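Local coordinates for protein D-glycero-D-manno-heptose 1-phosphate kinase (Bacteroides thetaiotaomicron, PDB 3K85) that probably transfers phosphate from ATP to a sugar substrate, as a GHMP-family kinase of the D-glycero-D-manno-heptose 1-phosphate kinase type, at residues A[8-13]-A[116-121]; A[29-34]-A[238-243]. All coordinates share one frame; numbering follows the deposited sequence.

Contact 1: A[8-13]-A[116-121]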
loop_
_atom_site.group_PDB
_atom_site.type_symbol
_atom_site.label_atom_id
_atom_site.label_comp_id
_atom_site.label_asym_id
_atom_site.label_seq_id
_atom_site.Cartn_x
_atom_site.Cartn_y
_atom_site.Cartn_z
ATOM N N ALA A 8 17.599 -7.959 7.280
ATOM C CA ALA A 8 16.761 -6.772 7.173
ATOM C C ALA A 8 17.361 -5.872 6.114
ATOM O O ALA A 8 18.579 -5.786 5.984
ATOM C CB ALA A 8 16.697 -6.040 8.520
ATOM N N PRO A 9 16.515 -5.181 5.345
ATOM C CA PRO A 9 17.030 -4.300 4.301
ATOM C C PRO A 9 17.320 -2.878 4.764
ATOM O O PRO A 9 16.793 -2.410 5.773
ATOM C CB PRO A 9 15.925 -4.348 3.250
ATOM C CG PRO A 9 14.692 -4.370 4.103
ATOM C CD PRO A 9 15.055 -5.358 5.214
ATOM N N LEU A 10 18.181 -2.201 4.013
ATOM C CA LEU A 10 18.536 -0.821 4.295
ATOM C C LEU A 10 17.509 -0.052 3.489
ATOM O O LEU A 10 16.678 -0.659 2.822
ATOM C CB LEU A 10 19.956 -0.509 3.812
ATOM C CG LEU A 10 21.099 -1.281 4.488
ATOM C CD1 LEU A 10 22.379 -1.059 3.704
ATOM C CD2 LEU A 10 21.277 -0.829 5.938
ATOM N N ARG A 11 17.555 1.269 3.528
ATOM C CA ARG A 11 16.557 2.033 2.808
ATOM C C ARG A 11 17.070 3.322 2.214
ATOM O O ARG A 11 18.134 3.800 2.569
ATOM C CB ARG A 11 15.396 2.335 3.753
ATOM C CG ARG A 11 15.798 3.137 4.987
ATOM C CD ARG A 11 16.043 4.595 4.627
ATOM N NE ARG A 11 16.525 5.392 5.749
ATOM C CZ ARG A 11 17.585 6.191 5.679
ATOM N NH1 ARG A 11 18.263 6.283 4.544
ATOM N NH2 ARG A 11 17.959 6.906 6.730
ATOM N N LEU A 12 16.284 3.876 1.303
ATOM C CA LEU A 12 16.592 5.133 0.652
ATOM C C LEU A 12 15.569 6.117 1.187
ATOM O O LEU A 12 14.375 5.807 1.239
ATOM C CB LEU A 12 16.411 5.014 -0.853
ATOM C CG LEU A 12 17.641 5.114 -1.742
ATOM C CD1 LEU A 12 18.835 4.432 -1.094
ATOM C CD2 LEU A 12 17.303 4.471 -3.080
ATOM N N GLY A 13 16.040 7.292 1.596
ATOM C CA GLY A 13 15.139 8.310 2.098
ATOM C C GLY A 13 14.666 9.088 0.891
ATOM O O GLY A 13 15.366 9.977 0.403
ATOM N N SER A 116 22.704 1.070 11.160
ATOM C CA SER A 116 22.525 0.737 12.566
ATOM C C SER A 116 21.113 0.244 12.904
ATOM O O SER A 116 20.934 -0.840 13.464
ATOM C CB SER A 116 22.874 1.967 13.415
ATOM O OG SER A 116 22.913 1.649 14.794
ATOM N N SER A 117 20.108 1.040 12.570
ATOM C CA SER A 117 18.733 0.649 12.858
ATOM C C SER A 117 18.372 -0.655 12.140
ATOM O O SER A 117 17.711 -1.530 12.699
ATOM C CB SER A 117 17.791 1.770 12.437
ATOM O OG SER A 117 18.161 2.987 13.068
ATOM N N THR A 118 18.821 -0.792 10.899
ATOM C CA THR A 118 18.535 -1.998 10.145
ATOM C C THR A 118 19.106 -3.198 10.876
ATOM O O THR A 118 18.418 -4.219 11.025
ATOM C CB THR A 118 19.120 -1.917 8.729
ATOM O OG1 THR A 118 18.335 -1.008 7.953
ATOM C CG2 THR A 118 19.119 -3.276 8.060
HETATM N N MSE A 119 20.343 -3.075 11.364
HETATM C CA MSE A 119 20.980 -4.183 12.081
HETATM C C MSE A 119 20.291 -4.536 13.397
HETATM O O MSE A 119 20.176 -5.723 13.747
HETATM C CB MSE A 119 22.463 -3.889 12.338
HETATM C CG MSE A 119 23.165 -4.970 13.172
HETATM SE SE MSE A 119 23.097 -6.771 12.404
HETATM C CE MSE A 119 24.284 -6.426 10.900
ATOM N N VAL A 120 19.852 -3.519 14.138
ATOM C CA VAL A 120 19.142 -3.754 15.401
ATOM C C VAL A 120 17.858 -4.542 15.089
ATOM O O VAL A 120 17.533 -5.518 15.767
ATOM C CB VAL A 120 18.763 -2.416 16.100
ATOM C CG1 VAL A 120 17.806 -2.682 17.263
ATOM C CG2 VAL A 120 20.018 -1.717 16.608
ATOM N N VAL A 121 17.139 -4.131 14.048
ATOM C CA VAL A 121 15.922 -4.837 13.656
ATOM C C VAL A 121 16.269 -6.279 13.300
ATOM O O VAL A 121 15.634 -7.217 13.767
ATOM C CB VAL A 121 15.242 -4.165 12.428
ATOM C CG1 VAL A 121 14.020 -5.001 11.962
ATOM C CG2 VAL A 121 14.823 -2.735 12.794
#

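Contact 2: A[29-34]-A[238-243]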
loop_
_atom_site.group_PDB
_atom_site.type_symbol
_atom_site.label_atom_id
_atom_site.label_comp_id
_atom_site.label_asym_id
_atom_site.label_seq_id
_atom_site.Cartn_x
_atom_site.Cartn_y
_atom_site.Cartn_z
ATOM N N GLY A 29 4.431 17.316 13.689
ATOM C CA GLY A 29 4.046 16.055 13.080
ATOM C C GLY A 29 4.970 15.792 11.907
ATOM O O GLY A 29 5.345 16.720 11.186
ATOM N N GLY A 30 5.349 14.533 11.705
ATOM C CA GLY A 30 6.241 14.214 10.600
ATOM C C GLY A 30 5.621 13.431 9.452
ATOM O O GLY A 30 4.586 12.776 9.605
ATOM N N LEU A 31 6.264 13.511 8.291
ATOM C CA LEU A 31 5.802 12.802 7.107
ATOM C C LEU A 31 7.007 12.264 6.353
ATOM O O LEU A 31 7.938 13.008 6.031
ATOM C CB LEU A 31 4.968 13.730 6.210
ATOM C CG LEU A 31 3.569 14.037 6.747
ATOM C CD1 LEU A 31 2.846 14.978 5.803
ATOM C CD2 LEU A 31 2.788 12.746 6.911
ATOM N N ILE A 32 6.988 10.964 6.082
ATOM C CA ILE A 32 8.091 10.329 5.393
ATOM C C ILE A 32 7.750 9.327 4.299
ATOM O O ILE A 32 6.861 8.484 4.446
ATOM C CB ILE A 32 9.010 9.632 6.409
ATOM C CG1 ILE A 32 9.948 10.673 7.020
ATOM C CG2 ILE A 32 9.783 8.490 5.742
ATOM C CD1 ILE A 32 10.970 10.111 7.946
ATOM N N LEU A 33 8.482 9.424 3.197
ATOM C CA LEU A 33 8.320 8.492 2.093
ATOM C C LEU A 33 9.678 7.855 1.878
ATOM O O LEU A 33 10.617 8.516 1.445
ATOM C CB LEU A 33 7.892 9.203 0.808
ATOM C CG LEU A 33 7.619 8.218 -0.335
ATOM C CD1 LEU A 33 6.412 7.370 0.020
ATOM C CD2 LEU A 33 7.361 8.963 -1.629
ATOM N N ASN A 34 9.792 6.577 2.210
ATOM C CA ASN A 34 11.049 5.862 2.022
ATOM C C ASN A 34 10.792 4.464 1.458
ATOM O O ASN A 34 9.653 3.984 1.407
ATOM C CB ASN A 34 11.840 5.772 3.338
ATOM C CG ASN A 34 11.059 5.102 4.450
ATOM O OD1 ASN A 34 10.182 4.275 4.202
ATOM N ND2 ASN A 34 11.388 5.451 5.696
ATOM N N SER A 238 7.184 18.031 0.885
ATOM C CA SER A 238 7.734 17.273 -0.223
ATOM C C SER A 238 7.340 15.796 -0.118
ATOM O O SER A 238 7.125 15.136 -1.131
ATOM C CB SER A 238 9.273 17.428 -0.276
ATOM O OG SER A 238 9.946 16.795 0.810
ATOM N N ALA A 239 7.228 15.285 1.103
ATOM C CA ALA A 239 6.849 13.891 1.284
ATOM C C ALA A 239 5.478 13.690 0.648
ATOM O O ALA A 239 5.234 12.683 -0.014
ATOM C CB ALA A 239 6.811 13.529 2.766
ATOM N N ILE A 240 4.592 14.661 0.843
ATOM C CA ILE A 240 3.257 14.587 0.265
ATOM C C ILE A 240 3.322 14.675 -1.265
ATOM O O ILE A 240 2.688 13.882 -1.960
ATOM C CB ILE A 240 2.351 15.718 0.792
ATOM C CG1 ILE A 240 2.108 15.529 2.292
ATOM C CG2 ILE A 240 1.017 15.724 0.037
ATOM C CD1 ILE A 240 1.260 16.637 2.922
ATOM N N ASP A 241 4.091 15.628 -1.789
ATOM C CA ASP A 241 4.206 15.789 -3.240
ATOM C C ASP A 241 4.903 14.596 -3.884
ATOM O O ASP A 241 4.560 14.208 -4.996
ATOM C CB ASP A 241 4.984 17.062 -3.598
ATOM C CG ASP A 241 4.480 18.290 -2.854
ATOM O OD1 ASP A 241 3.250 18.420 -2.680
ATOM O OD2 ASP A 241 5.319 19.135 -2.453
ATOM N N THR A 242 5.886 14.028 -3.188
ATOM C CA THR A 242 6.624 12.892 -3.717
ATOM C C THR A 242 5.756 11.643 -3.782
ATOM O O THR A 242 5.796 10.912 -4.773
ATOM C CB THR A 242 7.897 12.600 -2.894
ATOM O OG1 THR A 242 8.766 13.737 -2.953
ATOM C CG2 THR A 242 8.648 11.403 -3.469
ATOM N N LYS A 243 4.963 11.407 -2.742
ATOM C CA LYS A 243 4.082 10.244 -2.725
ATOM C C LYS A 243 3.185 10.299 -3.950
ATOM O O LYS A 243 3.146 9.368 -4.761
ATOM C CB LYS A 243 3.201 10.232 -1.475
ATOM C CG LYS A 243 2.297 9.009 -1.402
ATOM C CD LYS A 243 1.333 9.074 -0.237
ATOM C CE LYS A 243 0.314 10.182 -0.424
ATOM N NZ LYS A 243 -0.748 10.106 0.613
#

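Contact 1: A[8-13]-A[116-121]
Strand segment 8-13 and helix segment 116-121 run nearly antiparallel, their axes 7.7 Å apart at closest approach and at 164° to each other, with Ala-8 nearest Thr-118 in the backbone register. Thr-118 carries the contact. Its OG1 lies 3.0 Å from Pro-9 O, near enough for a hydrogen bond, but the same proton can also reach Gly-114 O, just ahead of helix 115-131, so the bond to Pro-9 is not settled. With OG1 beside the backbone N (chi1 -73°), the methyl CG2 is carried onto the strand backbone, 3.3 Å from Ala-8 O and 3.7 Å from Ala-8 CB. On the hydroxyl side, CD2 of Leu-10 reaches across at about a right angle, 3.6 Å from Thr-118 OG1. Replacing Thr-118 by an alanine would probably deprive Pro-9 O of a possible donor and open a gap beside Leu-10 CD2 and Ala-8. Val-121 adds a loose apolar touch from CG1 to Ala-8 CB. The contact thus seats on the mixed sheet a helix that follows the glycine-rich segment ending at Gly-114, which in GHMP kinases typically forms the phosphate-binding loop. Strand 39-47 packs on Thr-118 through Ala-41, while helices 137-151 and 159-166 pack on Val-121 through Ala-144 and Ala-164.

Contact 2: A[29-34]-A[238-243]
Helix 230-246 packs here against strand 30-37 of the large mixed sheet, an alpha/beta packing in which one residue in two of the strand, Leu-31 and then Leu-33, faces the helix. The segments run at 37° to one another, and the backbones come nearest at Ala-239, opposite Ile-32 by CA: its methyl CB lies 3.5 Å from Leu-31 O and 3.9 Å from Leu-31 CB, so the small side chain lets the helix come close to the strand backbone. Leu-31 sends CD1 obliquely onto the flank of Ile-240, 3.6 Å from its CG1. Leu-33, its CG anti to the backbone N (chi1 -176°), reaches the next helical turn, where CD2 meets Thr-242 CG2 at 3.3 Å, a tight pair, and also nears Lys-243 N. Thr-242 can offer a methyl because its OG1 is turned back to the helix, bonding Ser-238 O at 2.8 Å from above the carbonyl plane; that oxygen also accepts from Thr-242 N. The amine of Lys-243 leads away and hydrogen-bonds Asn-183 of the second subunit. On the strand's other face Ile-32 meets Gln-159 of helix 159-166, while Tyr-171 of strand 169-175 touches Leu-31 and Ile-240, and helix 251-264 covers Thr-242 through Phe-254 and Ile-257.

In the fold
Both contacts set a helix against the same mixed sheet, on the neighbouring antiparallel strands 4-15 and 30-37, and they meet where Leu-12 O packs 3.3 Å from Asn-34 CB. Their centres are about 19 Å apart. The centre of contact 1 lies about 3 Å from the centre of the chain, wholly among buried residues; that of contact 2 lies about 16 Å from it, still mostly buried but with Leu-31 and Ile-240 partly exposed. Their chemistry differs too: contact 1 brings a hydroxyl to a strand carbonyl, while contact 2 joins its segments by van der Waals packing, with no hydrogen bond between them, and keeps its threonine hydroxyl within the helix. Contact 2 also adjoins the second subunit, which does not touch the segments of contact 1.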